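Local coordinates for protein 2-hydroxy-3-oxopropionate reductase (PDB 4DLL) that probably reduces 2-hydroxy-3-oxopropionate (tartronate semialdehyde) to glycerate, or runs the reverse reaction, with a nicotinamide cofactor, at residues A[96-101]-A[120-126]; A[101-106]-A[134-138]; A[145-151]-A[162-168]; A[203-207]-A[265-269]; A[227-231]-A[248-254]. All blocks are in the same frame, centred on the assembly; numbering follows the deposited sequence.

Contact 1. Residues A[96-101]-A[120-126]; sequences ENGAVV and FLDMASI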
# COMPACT_ATOMS: atom_id res chain seq x y z
N GLU A 96 -23.45 -10.62 8.69
CA GLU A 96 -22.12 -11.25 8.57
C GLU A 96 -21.80 -11.75 7.18
O GLU A 96 -20.74 -11.43 6.63
CB GLU A 96 -21.99 -12.46 9.53
CG GLU A 96 -21.78 -12.12 11.01
CD GLU A 96 -23.10 -11.92 11.79
OE1 GLU A 96 -24.18 -12.30 11.26
OE2 GLU A 96 -23.04 -11.37 12.94
N ASN A 97 -22.69 -12.57 6.64
CA ASN A 97 -22.42 -13.26 5.41
C ASN A 97 -23.71 -13.51 4.64
O ASN A 97 -24.82 -13.17 5.10
CB ASN A 97 -21.72 -14.59 5.68
CG ASN A 97 -22.54 -15.52 6.58
OD1 ASN A 97 -23.72 -15.79 6.33
ND2 ASN A 97 -21.91 -15.99 7.65
N GLY A 98 -23.51 -14.13 3.48
CA GLY A 98 -24.56 -14.48 2.54
C GLY A 98 -25.71 -15.29 3.05
O GLY A 98 -26.84 -14.95 2.70
N ALA A 99 -25.43 -16.34 3.85
CA ALA A 99 -26.45 -17.25 4.43
C ALA A 99 -27.39 -16.52 5.37
O ALA A 99 -28.62 -16.65 5.30
CB ALA A 99 -25.79 -18.42 5.19
N VAL A 100 -26.77 -15.79 6.30
CA VAL A 100 -27.51 -14.97 7.27
C VAL A 100 -28.39 -13.97 6.53
O VAL A 100 -29.57 -13.83 6.85
CB VAL A 100 -26.54 -14.25 8.29
CG1 VAL A 100 -27.31 -13.50 9.39
CG2 VAL A 100 -25.59 -15.24 8.94
N VAL A 101 -27.82 -13.31 5.51
CA VAL A 101 -28.60 -12.32 4.76
C VAL A 101 -29.82 -12.99 4.10
O VAL A 101 -30.92 -12.48 4.25
CB VAL A 101 -27.78 -11.49 3.77
CG1 VAL A 101 -28.71 -10.73 2.80
CG2 VAL A 101 -26.97 -10.48 4.51
N PHE A 120 -33.04 -1.55 -0.36
CA PHE A 120 -32.25 -2.39 0.49
C PHE A 120 -30.78 -2.19 0.17
O PHE A 120 -30.38 -2.38 -0.95
CB PHE A 120 -32.66 -3.83 0.31
CG PHE A 120 -31.88 -4.82 1.13
CD1 PHE A 120 -30.72 -5.41 0.63
CD2 PHE A 120 -32.34 -5.24 2.36
CE1 PHE A 120 -29.98 -6.38 1.35
CE2 PHE A 120 -31.63 -6.20 3.12
CZ PHE A 120 -30.43 -6.78 2.60
N LEU A 121 -30.00 -1.79 1.17
CA LEU A 121 -28.57 -1.52 1.05
C LEU A 121 -27.85 -2.65 1.73
O LEU A 121 -27.96 -2.78 2.95
CB LEU A 121 -28.20 -0.19 1.74
CG LEU A 121 -28.06 1.05 0.84
CD1 LEU A 121 -29.18 1.22 -0.14
CD2 LEU A 121 -27.90 2.33 1.63
N ASP A 122 -27.14 -3.46 0.95
CA ASP A 122 -26.31 -4.49 1.55
C ASP A 122 -24.86 -4.07 1.70
O ASP A 122 -24.15 -3.85 0.72
CB ASP A 122 -26.42 -5.86 0.87
CG ASP A 122 -26.01 -7.00 1.83
OD1 ASP A 122 -25.25 -6.71 2.81
OD2 ASP A 122 -26.49 -8.16 1.65
N MSE A 123 -24.48 -3.90 2.97
CA MSE A 123 -23.13 -3.57 3.40
C MSE A 123 -22.40 -4.80 3.86
O MSE A 123 -21.20 -4.78 3.89
CB MSE A 123 -23.16 -2.62 4.57
CG MSE A 123 -23.81 -1.33 4.22
SE MSE A 123 -23.23 0.04 5.48
CE MSE A 123 -23.10 1.54 4.02
N ALA A 124 -23.11 -5.84 4.25
CA ALA A 124 -22.43 -7.13 4.56
C ALA A 124 -21.36 -7.53 3.48
O ALA A 124 -21.45 -7.13 2.31
CB ALA A 124 -23.46 -8.19 4.69
N SER A 125 -20.31 -8.25 3.85
CA SER A 125 -19.42 -8.83 2.82
C SER A 125 -20.08 -10.14 2.33
O SER A 125 -20.45 -11.02 3.13
CB SER A 125 -17.94 -9.02 3.31
OG SER A 125 -17.12 -7.84 3.10
N ILE A 126 -20.27 -10.23 1.02
CA ILE A 126 -21.21 -11.17 0.40
C ILE A 126 -20.71 -11.29 -1.03
O ILE A 126 -20.15 -10.32 -1.54
CB ILE A 126 -22.68 -10.61 0.53
CG1 ILE A 126 -23.42 -11.34 1.64
CG2 ILE A 126 -23.52 -10.71 -0.73
CD1 ILE A 126 -24.91 -11.14 1.57

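Contact 2. Residues A[101-106]-A[134-138]; sequences VQDVLF and HAARL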
# COMPACT_ATOMS: atom_id res chain seq x y z
N VAL A 101 -27.82 -13.31 5.51
CA VAL A 101 -28.60 -12.32 4.76
C VAL A 101 -29.82 -12.99 4.10
O VAL A 101 -30.92 -12.48 4.25
CB VAL A 101 -27.78 -11.49 3.77
CG1 VAL A 101 -28.71 -10.73 2.80
CG2 VAL A 101 -26.97 -10.48 4.51
N GLN A 102 -29.62 -14.13 3.45
CA GLN A 102 -30.67 -14.91 2.82
C GLN A 102 -31.77 -15.24 3.82
O GLN A 102 -32.95 -15.02 3.54
CB GLN A 102 -30.07 -16.19 2.23
CG GLN A 102 -31.04 -17.43 2.09
CD GLN A 102 -31.45 -17.73 0.65
OE1 GLN A 102 -30.72 -17.42 -0.30
NE2 GLN A 102 -32.62 -18.35 0.49
N ASP A 103 -31.36 -15.76 4.98
CA ASP A 103 -32.28 -16.20 6.01
C ASP A 103 -33.14 -15.04 6.49
O ASP A 103 -34.37 -15.04 6.32
CB ASP A 103 -31.51 -16.81 7.19
CG ASP A 103 -32.43 -17.52 8.16
OD1 ASP A 103 -32.63 -18.75 7.99
OD2 ASP A 103 -32.99 -16.86 9.07
N VAL A 104 -32.49 -14.02 7.03
CA VAL A 104 -33.19 -12.77 7.39
C VAL A 104 -34.18 -12.21 6.32
O VAL A 104 -35.33 -11.90 6.63
CB VAL A 104 -32.21 -11.68 7.87
CG1 VAL A 104 -32.99 -10.42 8.28
CG2 VAL A 104 -31.44 -12.20 9.05
N LEU A 105 -33.71 -12.11 5.08
CA LEU A 105 -34.54 -11.55 4.02
C LEU A 105 -35.73 -12.45 3.72
O LEU A 105 -36.86 -11.98 3.58
CB LEU A 105 -33.70 -11.36 2.75
CG LEU A 105 -33.05 -9.99 2.44
CD1 LEU A 105 -32.27 -10.10 1.14
CD2 LEU A 105 -34.12 -8.94 2.33
N PHE A 106 -35.49 -13.75 3.63
CA PHE A 106 -36.53 -14.66 3.17
C PHE A 106 -37.06 -15.60 4.27
O PHE A 106 -38.26 -15.60 4.52
CB PHE A 106 -36.10 -15.37 1.88
CG PHE A 106 -35.58 -14.41 0.84
CD1 PHE A 106 -36.45 -13.57 0.14
CD2 PHE A 106 -34.21 -14.30 0.59
CE1 PHE A 106 -35.97 -12.63 -0.80
CE2 PHE A 106 -33.71 -13.36 -0.35
CZ PHE A 106 -34.59 -12.53 -1.03
N HIS A 134 -29.67 -11.80 -4.76
CA HIS A 134 -30.54 -11.01 -3.86
C HIS A 134 -31.18 -9.83 -4.57
O HIS A 134 -32.35 -9.53 -4.36
CB HIS A 134 -29.77 -10.52 -2.61
CG HIS A 134 -29.26 -11.63 -1.78
ND1 HIS A 134 -28.39 -11.42 -0.73
CD2 HIS A 134 -29.44 -12.97 -1.87
CE1 HIS A 134 -28.08 -12.59 -0.19
NE2 HIS A 134 -28.70 -13.54 -0.85
N ALA A 135 -30.43 -9.19 -5.44
CA ALA A 135 -30.97 -8.11 -6.25
C ALA A 135 -32.12 -8.61 -7.18
O ALA A 135 -33.14 -7.92 -7.33
CB ALA A 135 -29.85 -7.52 -7.05
N ALA A 136 -31.98 -9.84 -7.74
CA ALA A 136 -33.05 -10.42 -8.60
C ALA A 136 -34.33 -10.71 -7.78
O ALA A 136 -35.41 -10.25 -8.18
CB ALA A 136 -32.55 -11.69 -9.38
N ARG A 137 -34.21 -11.42 -6.63
CA ARG A 137 -35.37 -11.74 -5.79
C ARG A 137 -36.11 -10.49 -5.33
O ARG A 137 -37.32 -10.37 -5.54
CB ARG A 137 -35.02 -12.55 -4.55
CG ARG A 137 -33.99 -13.61 -4.73
CD ARG A 137 -34.51 -14.97 -5.04
NE ARG A 137 -35.06 -15.63 -3.85
CZ ARG A 137 -34.35 -16.30 -2.93
NH1 ARG A 137 -33.02 -16.41 -3.02
NH2 ARG A 137 -34.99 -16.86 -1.91
N LEU A 138 -35.41 -9.57 -4.67
CA LEU A 138 -36.06 -8.32 -4.24
C LEU A 138 -36.72 -7.58 -5.41
O LEU A 138 -37.82 -7.04 -5.27
CB LEU A 138 -35.13 -7.37 -3.45
CG LEU A 138 -34.36 -8.00 -2.29
CD1 LEU A 138 -33.54 -6.99 -1.52
CD2 LEU A 138 -35.26 -8.74 -1.33

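Contact 3. Residues A[145-151]-A[162-168]; sequences HLDTPVS and LVIMAGG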
# COMPACT_ATOMS: atom_id res chain seq x y z
N HIS A 145 -32.22 -2.77 -4.74
CA HIS A 145 -31.10 -3.33 -4.04
C HIS A 145 -29.89 -2.59 -4.58
O HIS A 145 -29.77 -2.39 -5.78
CB HIS A 145 -30.98 -4.78 -4.45
CG HIS A 145 -29.96 -5.58 -3.69
ND1 HIS A 145 -28.63 -5.60 -4.05
CD2 HIS A 145 -30.09 -6.45 -2.66
CE1 HIS A 145 -27.97 -6.40 -3.22
NE2 HIS A 145 -28.83 -6.91 -2.37
N LEU A 146 -29.01 -2.14 -3.68
CA LEU A 146 -27.66 -1.77 -4.06
C LEU A 146 -26.76 -2.54 -3.16
O LEU A 146 -27.18 -2.88 -2.06
CB LEU A 146 -27.37 -0.32 -3.73
CG LEU A 146 -27.93 0.67 -4.67
CD1 LEU A 146 -29.31 0.73 -4.24
CD2 LEU A 146 -27.18 1.92 -4.28
N ASP A 147 -25.52 -2.73 -3.58
CA ASP A 147 -24.59 -3.44 -2.73
C ASP A 147 -23.55 -2.38 -2.48
O ASP A 147 -22.97 -1.85 -3.44
CB ASP A 147 -24.03 -4.77 -3.37
CG ASP A 147 -23.53 -4.60 -4.80
OD1 ASP A 147 -24.33 -4.27 -5.72
OD2 ASP A 147 -22.32 -4.84 -5.03
N THR A 148 -23.41 -2.02 -1.21
CA THR A 148 -22.67 -0.85 -0.81
C THR A 148 -21.68 -1.12 0.33
O THR A 148 -21.81 -0.55 1.44
CB THR A 148 -23.62 0.38 -0.49
OG1 THR A 148 -24.30 0.20 0.74
CG2 THR A 148 -24.66 0.56 -1.60
N PRO A 149 -20.70 -2.02 0.09
CA PRO A 149 -19.61 -2.20 1.10
C PRO A 149 -18.73 -1.01 1.30
O PRO A 149 -18.65 -0.12 0.42
CB PRO A 149 -18.78 -3.34 0.53
CG PRO A 149 -19.11 -3.32 -0.91
CD PRO A 149 -20.52 -2.91 -1.05
N VAL A 150 -18.08 -1.00 2.46
CA VAL A 150 -17.24 0.10 2.92
C VAL A 150 -15.80 -0.31 3.19
O VAL A 150 -15.50 -1.49 3.44
CB VAL A 150 -17.84 0.83 4.16
CG1 VAL A 150 -19.36 1.15 3.91
CG2 VAL A 150 -17.65 0.01 5.47
N SER A 151 -14.88 0.63 3.02
CA SER A 151 -13.57 0.49 3.63
C SER A 151 -13.32 1.72 4.54
O SER A 151 -13.95 2.78 4.35
CB SER A 151 -12.49 0.31 2.56
OG SER A 151 -11.19 0.06 3.15
N LEU A 162 -15.73 7.24 5.75
CA LEU A 162 -15.68 5.91 5.09
C LEU A 162 -15.60 6.17 3.61
O LEU A 162 -15.89 7.25 3.13
CB LEU A 162 -16.89 5.02 5.40
CG LEU A 162 -16.92 4.57 6.88
CD1 LEU A 162 -18.20 3.77 7.19
CD2 LEU A 162 -15.66 3.77 7.40
N VAL A 163 -15.13 5.15 2.92
CA VAL A 163 -15.23 5.01 1.48
C VAL A 163 -16.21 3.84 1.17
O VAL A 163 -16.13 2.78 1.80
CB VAL A 163 -13.77 4.87 0.98
CG1 VAL A 163 -13.49 3.67 0.14
CG2 VAL A 163 -13.26 6.22 0.50
N ILE A 164 -17.19 4.10 0.31
CA ILE A 164 -18.31 3.21 0.02
C ILE A 164 -18.35 2.88 -1.47
O ILE A 164 -18.31 3.76 -2.36
CB ILE A 164 -19.68 3.82 0.45
CG1 ILE A 164 -19.70 4.17 1.92
CG2 ILE A 164 -20.87 2.90 0.13
CD1 ILE A 164 -20.51 5.48 2.20
N MSE A 165 -18.40 1.59 -1.75
CA MSE A 165 -18.30 1.10 -3.09
C MSE A 165 -19.61 0.43 -3.45
O MSE A 165 -19.91 -0.69 -2.93
CB MSE A 165 -17.19 0.03 -3.19
CG MSE A 165 -15.74 0.48 -2.92
SE MSE A 165 -14.93 -1.05 -1.85
CE MSE A 165 -15.64 -0.41 -0.22
N ALA A 166 -20.33 1.08 -4.35
CA ALA A 166 -21.74 0.75 -4.67
C ALA A 166 -21.98 0.01 -5.99
O ALA A 166 -21.37 0.34 -7.02
CB ALA A 166 -22.62 2.06 -4.60
N GLY A 167 -22.84 -1.01 -5.96
CA GLY A 167 -23.24 -1.75 -7.19
C GLY A 167 -24.74 -1.53 -7.33
O GLY A 167 -25.44 -1.61 -6.32
N GLY A 168 -25.23 -1.22 -8.55
CA GLY A 168 -26.69 -1.22 -8.83
C GLY A 168 -27.05 -0.20 -9.89
O GLY A 168 -26.20 0.23 -10.67

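Contact 4. Residues A[203-207]-A[265-269]; sequences QMIVG and QLKDM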
# COMPACT_ATOMS: atom_id res chain seq x y z
N GLN A 203 -10.09 -5.82 -0.56
CA GLN A 203 -9.52 -6.81 0.43
C GLN A 203 -8.25 -7.60 -0.04
O GLN A 203 -7.30 -7.82 0.73
CB GLN A 203 -10.62 -7.75 0.97
CG GLN A 203 -11.73 -7.09 1.75
CD GLN A 203 -11.26 -5.90 2.63
OE1 GLN A 203 -11.26 -4.73 2.18
NE2 GLN A 203 -10.81 -6.20 3.86
N MSE A 204 -8.21 -8.06 -1.27
CA MSE A 204 -6.93 -8.47 -1.90
C MSE A 204 -5.79 -7.49 -1.63
O MSE A 204 -4.72 -7.88 -1.23
CB MSE A 204 -7.10 -8.55 -3.42
CG MSE A 204 -7.96 -9.65 -3.80
SE MSE A 204 -8.58 -9.66 -5.66
CE MSE A 204 -10.35 -10.11 -5.11
N ILE A 205 -5.99 -6.21 -1.96
CA ILE A 205 -4.89 -5.24 -1.73
C ILE A 205 -4.59 -5.12 -0.25
O ILE A 205 -3.45 -5.11 0.14
CB ILE A 205 -5.21 -3.81 -2.30
CG1 ILE A 205 -5.42 -3.83 -3.81
CG2 ILE A 205 -4.13 -2.80 -1.86
CD1 ILE A 205 -5.69 -2.36 -4.36
N VAL A 206 -5.58 -5.10 0.61
CA VAL A 206 -5.26 -5.01 2.03
C VAL A 206 -4.53 -6.31 2.49
O VAL A 206 -3.51 -6.24 3.18
CB VAL A 206 -6.54 -4.64 2.94
CG1 VAL A 206 -6.27 -4.80 4.47
CG2 VAL A 206 -7.06 -3.27 2.65
N GLY A 207 -5.07 -7.46 2.13
CA GLY A 207 -4.52 -8.75 2.53
C GLY A 207 -3.10 -8.98 2.05
O GLY A 207 -2.28 -9.50 2.79
N GLN A 265 -10.29 -11.93 7.08
CA GLN A 265 -9.43 -11.69 5.92
C GLN A 265 -9.30 -12.97 5.09
O GLN A 265 -9.31 -12.89 3.85
CB GLN A 265 -8.06 -11.13 6.31
CG GLN A 265 -7.17 -10.78 5.10
CD GLN A 265 -7.55 -9.46 4.40
OE1 GLN A 265 -7.92 -8.50 5.04
NE2 GLN A 265 -7.41 -9.43 3.11
N LEU A 266 -9.25 -14.15 5.75
CA LEU A 266 -9.21 -15.45 5.07
C LEU A 266 -10.43 -15.61 4.19
O LEU A 266 -10.32 -15.93 3.00
CB LEU A 266 -9.15 -16.60 6.06
CG LEU A 266 -9.21 -18.01 5.43
CD1 LEU A 266 -7.99 -18.36 4.52
CD2 LEU A 266 -9.42 -19.07 6.53
N LYS A 267 -11.59 -15.32 4.77
CA LYS A 267 -12.84 -15.35 4.05
C LYS A 267 -12.77 -14.37 2.88
O LYS A 267 -13.18 -14.71 1.76
CB LYS A 267 -14.00 -15.06 5.04
CG LYS A 267 -15.42 -15.13 4.46
CD LYS A 267 -16.48 -14.19 5.21
CE LYS A 267 -15.91 -12.86 5.83
NZ LYS A 267 -15.62 -11.72 4.85
N ASP A 268 -12.26 -13.16 3.09
CA ASP A 268 -12.18 -12.23 1.95
C ASP A 268 -11.33 -12.86 0.86
O ASP A 268 -11.72 -12.83 -0.28
CB ASP A 268 -11.60 -10.82 2.28
CG ASP A 268 -12.30 -10.12 3.44
OD1 ASP A 268 -13.56 -10.24 3.61
OD2 ASP A 268 -11.55 -9.43 4.19
N MSE A 269 -10.19 -13.43 1.21
CA MSE A 269 -9.34 -14.13 0.20
C MSE A 269 -10.10 -15.27 -0.53
O MSE A 269 -10.07 -15.32 -1.74
CB MSE A 269 -8.02 -14.68 0.81
CG MSE A 269 -7.14 -13.66 1.57
SE MSE A 269 -6.59 -12.00 0.52
CE MSE A 269 -8.24 -10.94 0.66

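Contact 5. Residues A[227-231]-A[248-254]; sequences MAKVK and GQRMVER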
# COMPACT_ATOMS: atom_id res chain seq x y z
N MSE A 227 12.47 -2.27 13.90
CA MSE A 227 11.27 -2.02 13.16
C MSE A 227 10.75 -0.61 13.19
O MSE A 227 10.25 -0.12 12.15
CB MSE A 227 10.22 -2.93 13.71
CG MSE A 227 10.43 -4.32 13.22
SE MSE A 227 8.75 -5.24 13.38
CE MSE A 227 7.58 -3.75 13.06
N ALA A 228 10.83 0.06 14.34
CA ALA A 228 10.20 1.36 14.43
C ALA A 228 10.89 2.35 13.50
O ALA A 228 10.21 3.17 12.88
CB ALA A 228 10.15 1.88 15.85
N LYS A 229 12.22 2.28 13.41
CA LYS A 229 12.98 3.35 12.70
C LYS A 229 12.79 3.20 11.21
O LYS A 229 12.60 4.16 10.50
CB LYS A 229 14.49 3.34 13.04
CG LYS A 229 14.90 3.99 14.37
CD LYS A 229 14.44 5.43 14.52
CE LYS A 229 15.44 6.42 13.98
NZ LYS A 229 14.94 7.81 14.14
N VAL A 230 12.88 1.96 10.76
CA VAL A 230 12.55 1.57 9.42
C VAL A 230 11.17 2.08 8.99
O VAL A 230 11.03 2.61 7.89
CB VAL A 230 12.61 0.04 9.27
CG1 VAL A 230 11.93 -0.39 8.01
CG2 VAL A 230 14.08 -0.41 9.28
N LYS A 231 10.17 1.95 9.85
CA LYS A 231 8.84 2.40 9.48
C LYS A 231 8.88 3.89 9.32
O LYS A 231 8.26 4.43 8.39
CB LYS A 231 7.79 2.02 10.55
CG LYS A 231 6.38 2.48 10.21
CD LYS A 231 5.36 1.87 11.10
CE LYS A 231 4.05 2.61 11.05
NZ LYS A 231 3.99 3.96 11.73
N GLY A 248 0.95 -1.62 10.34
CA GLY A 248 2.36 -1.67 10.58
C GLY A 248 2.74 -1.21 11.99
O GLY A 248 3.67 -1.78 12.61
N GLN A 249 2.07 -0.16 12.48
CA GLN A 249 2.27 0.33 13.83
C GLN A 249 1.89 -0.76 14.83
O GLN A 249 2.63 -0.93 15.82
CB GLN A 249 1.54 1.64 14.11
CG GLN A 249 1.94 2.35 15.43
CD GLN A 249 3.50 2.45 15.75
OE1 GLN A 249 3.89 2.59 16.92
NE2 GLN A 249 4.35 2.38 14.73
N ARG A 250 0.83 -1.52 14.53
CA ARG A 250 0.43 -2.69 15.34
C ARG A 250 1.47 -3.80 15.24
O ARG A 250 1.53 -4.71 16.10
CB ARG A 250 -0.93 -3.27 14.92
CG ARG A 250 -2.18 -2.38 15.15
CD ARG A 250 -3.38 -2.91 14.35
NE ARG A 250 -4.52 -2.01 14.44
CZ ARG A 250 -5.65 -2.10 13.73
NH1 ARG A 250 -5.84 -3.08 12.85
NH2 ARG A 250 -6.60 -1.18 13.90
N MSE A 251 2.22 -3.80 14.16
CA MSE A 251 3.21 -4.85 14.02
C MSE A 251 4.41 -4.51 14.90
O MSE A 251 4.96 -5.38 15.61
CB MSE A 251 3.64 -5.02 12.57
CG MSE A 251 2.57 -5.69 11.71
SE MSE A 251 3.13 -5.67 9.85
CE MSE A 251 1.28 -6.05 9.15
N VAL A 252 4.77 -3.22 14.84
CA VAL A 252 5.84 -2.65 15.62
C VAL A 252 5.57 -2.86 17.11
O VAL A 252 6.48 -3.23 17.83
CB VAL A 252 6.00 -1.12 15.34
CG1 VAL A 252 6.92 -0.47 16.38
CG2 VAL A 252 6.55 -0.84 13.93
N GLU A 253 4.33 -2.64 17.55
CA GLU A 253 3.95 -2.73 18.97
C GLU A 253 3.45 -4.12 19.40
O GLU A 253 2.68 -4.24 20.36
CB GLU A 253 2.82 -1.74 19.25
CG GLU A 253 3.12 -0.28 18.87
CD GLU A 253 1.95 0.63 19.14
OE1 GLU A 253 0.87 0.13 19.55
OE2 GLU A 253 2.11 1.85 18.97
N ARG A 254 3.85 -5.16 18.68
CA ARG A 254 3.19 -6.47 18.77
C ARG A 254 1.71 -6.48 19.26
O ARG A 254 1.29 -7.38 20.00
CB ARG A 254 4.02 -7.45 19.59
CG ARG A 254 5.42 -7.63 19.12
CD ARG A 254 5.41 -8.17 17.74
NE ARG A 254 6.69 -8.72 17.32
CZ ARG A 254 7.73 -8.01 16.92
NH1 ARG A 254 7.69 -6.68 16.88
NH2 ARG A 254 8.83 -8.65 16.53

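Contact 1. Residues A[96-101]-A[120-126]
N97, whose CA rests against S125 O, is the N-cap of helix 98-107. Its OD1 accepts the N-H of V100 at 3.1 Å, and the bond is nearly straight (178°). The contact belongs to the Rossmann-type NAD-binding domain. It lays the start of this helix on strand 119-122 and on the loop that follows the strand. E96, just before the cap, forms a salt bridge with R62, and its side chain lies about 5 Å from a bound sulfate. I126 presses on the first helical turn. Its CG1 is 3.3 Å from G98 N, and its CD1 is 3.5 Å from G98 CA, which is tight for two carbons. G98 brings no side chain to this spot. V101 faces the strand. Its CG1 stands anti to the backbone N (chi1 167°) and reaches toward the F120 ring, while CG2 meets A124 CB. The carboxylate of D122 comes from the opposite direction. D122 OD1 takes only a weak, bent bond from A124 N. D122 OD2 touches both methyls of V101, at 3.6 Å from CG1 and 3.7 Å from CG2.

Contact 2. Residues A[101-106]-A[134-138]
F106 and R137 are stacked. The guanidinium of R137 lies over one face of the F106 ring, with centres 4.1 Å apart and planes at 14°. R137 CZ is close to the ring normal, so this is a cation-pi contact. The opposite face of the ring carries L105 CB from the same helix. At the edge of the guanidinium, near its plane, stands Q102 NE2, 3.7 Å from R137 NH2. The R137 chain bends at chi2 (-93°) and again at chi3, which folds its head back over the ring; its CB also touches F106 CZ at 3.5 Å. Deeper in, L138 CD2 fits between L105 CD2 (3.8 Å) and F106 CZ (3.9 Å). The H134 imidazole meets V101 CG1 obliquely, 3.6 Å from CE1. Helices 98-107 and 128-140 are neighbours in the Rossmann-type domain. Their segments run parallel at 5° with axes 12.1 Å apart, and large side chains fill that width. L105 and L138 both also pack on F120 of strand 119-122. The charge of R137 has a long, weak ion pair with D133. H134 ND1 is buried without a partner in the model, which would probably favour a neutral imidazole.

Contact 3. Residues A[145-151]-A[162-168]
Strands 144-151 and 162-167 form an antiparallel pair in the Rossmann-type domain. Strand 162-167 is the antiparallel strand of an otherwise parallel sheet, set between 144-151 and 184-190. The pairing comes in two pieces. D147 and G167 make a single hydrogen-bonded bridge: G167 N gives to D147 O at 2.7 Å and D147 N gives to G167 O at 3.0 Å. The strand then breaks at T148 and P149. P149 has no N-H to offer M165 O, but its own carbonyl takes M165 N at 2.8 Å, almost straight (175°). Pairing resumes with V150 opposite I164 and S151 opposite V163. V150 CG1 and I164 CG1 lie side by side on one face, 3.6 Å apart. D147 turns its carboxylate over G167, with CG between the backbone N and carbonyl carbon (chi1 48°). OD1 comes 3.1 Å from G167 CA, so any side chain on G167 would strike it. The carboxylate also receives backbone N-H groups at the start of helix 194-222: OD1 that of G193, OD2 that of Q196. With an alanine in place of D147, the N-H groups of G193 and Q196 would probably be left without this acceptor, and the link from strand to helix would be lost. Across the dimer interface S151 OG is hydrogen-bonded to F238 N of the second subunit, while V163 and M165 pack on A233 of that subunit. The M165 chain bends at chi2 and chi3 and curls back onto the neighbouring strand, which brings its CE to 3.4 Å from V150 C.

Contact 4. Residues A[203-207]-A[265-269]
Q203 and D268 meet obliquely, with the amide of Q203 turned almost square to the D268 carboxylate (88°). Q203 CG lies 3.5 Å from D268 CG, and NE2 gives a weak bond of 3.3 Å to D268 OD2. Q265 comes in beside them. Its CG is anti to the backbone N (chi1 -176°), and a bend at chi2 then brings the amide over the turn of Q203 and G207. There Q265 NE2 donates to Q203 O at 2.9 Å. The donor stands well above the carbonyl plane, and the same oxygen also accepts the helix bond from G207 N (2.7 Å). Q265 NE2 is also 3.0 Å from G207 CA; a side chain on G207 would collide with it and with M269 SE. M269 CE closes over the same carbonyl, 3.3 Å from Q203 O. The contact joins the long helix 194-222 to helix 262-278 in the helical C-terminal domain, their segments crossing at -127°. V206 also packs on F238 of the second subunit. D268 OD1 is in a salt bridge with K267 NZ (2.8 Å), so this buried carboxylate is held firmly at OD1 by the lysine and only weakly at OD2 by the amide.

Contact 5. Residues A[227-231]-A[248-254]
K231 reaches across to helix 247-252 with a long, nearly straight chain. Its CB points at the partner helix, and CG stands anti to the backbone N (chi1 180°). The next two torsions are also extended, so CG and CD run straight out over the helix. CD arrives 4.1 Å from V252 CG2 and 4.1 Å from G248 C. CE lies over the backbone, 3.7 Å from Q249 N. A bend at chi4 (-73°) then turns NZ toward Q249, 4.1 Å from its CB. An alanine here would stop at CB, so V252 CG2 and the turn at G248 would probably lose the cover of the methylenes and a gap would open. One turn back, M227 makes the tighter contact. It slides past V252 in the opposite direction, and its CE is only 3.2 Å from V252 CG2, closer than carbons usually come. M227 SE lies 3.9 Å from R254 NH1. A228 CB adds an apolar touch on V252 CG1 at 4.0 Å. The two segments run nearly antiparallel (157°), with axes 10.0 Å apart, in the helical C-terminal domain. Beneath them, M227 packs on L217 and T221 of helix 194-222, M251 packs on V213 of the same helix, and both selenomethionines touch F310 of helix 309-315. V230 of helix 227-234 also packs on V189 of the second subunit.

Contacts 1, 2 and 3 lie in the NAD-binding domain, contacts 4 and 5 in the helical C-terminal one. Contacts 1 and 2 share V101 and helix 98-107, with centres 9 Å apart, and their segments alternate along the chain. Contacts 3 and 4 then follow in series, with contact 5 nested inside contact 4. Contacts 1 and 3 have centres about 12 Å apart in one sheet, strands 119-122 and 144-151 being neighbours. The centre of contact 4 is about 17 Å from those of contacts 1 and 3; S125 touches K267 there, across the two domains. Contacts 2 and 5 have centres about 43 Å apart. Contacts 3, 4 and 5 also touch the second subunit, so the dimer interface involves both domains.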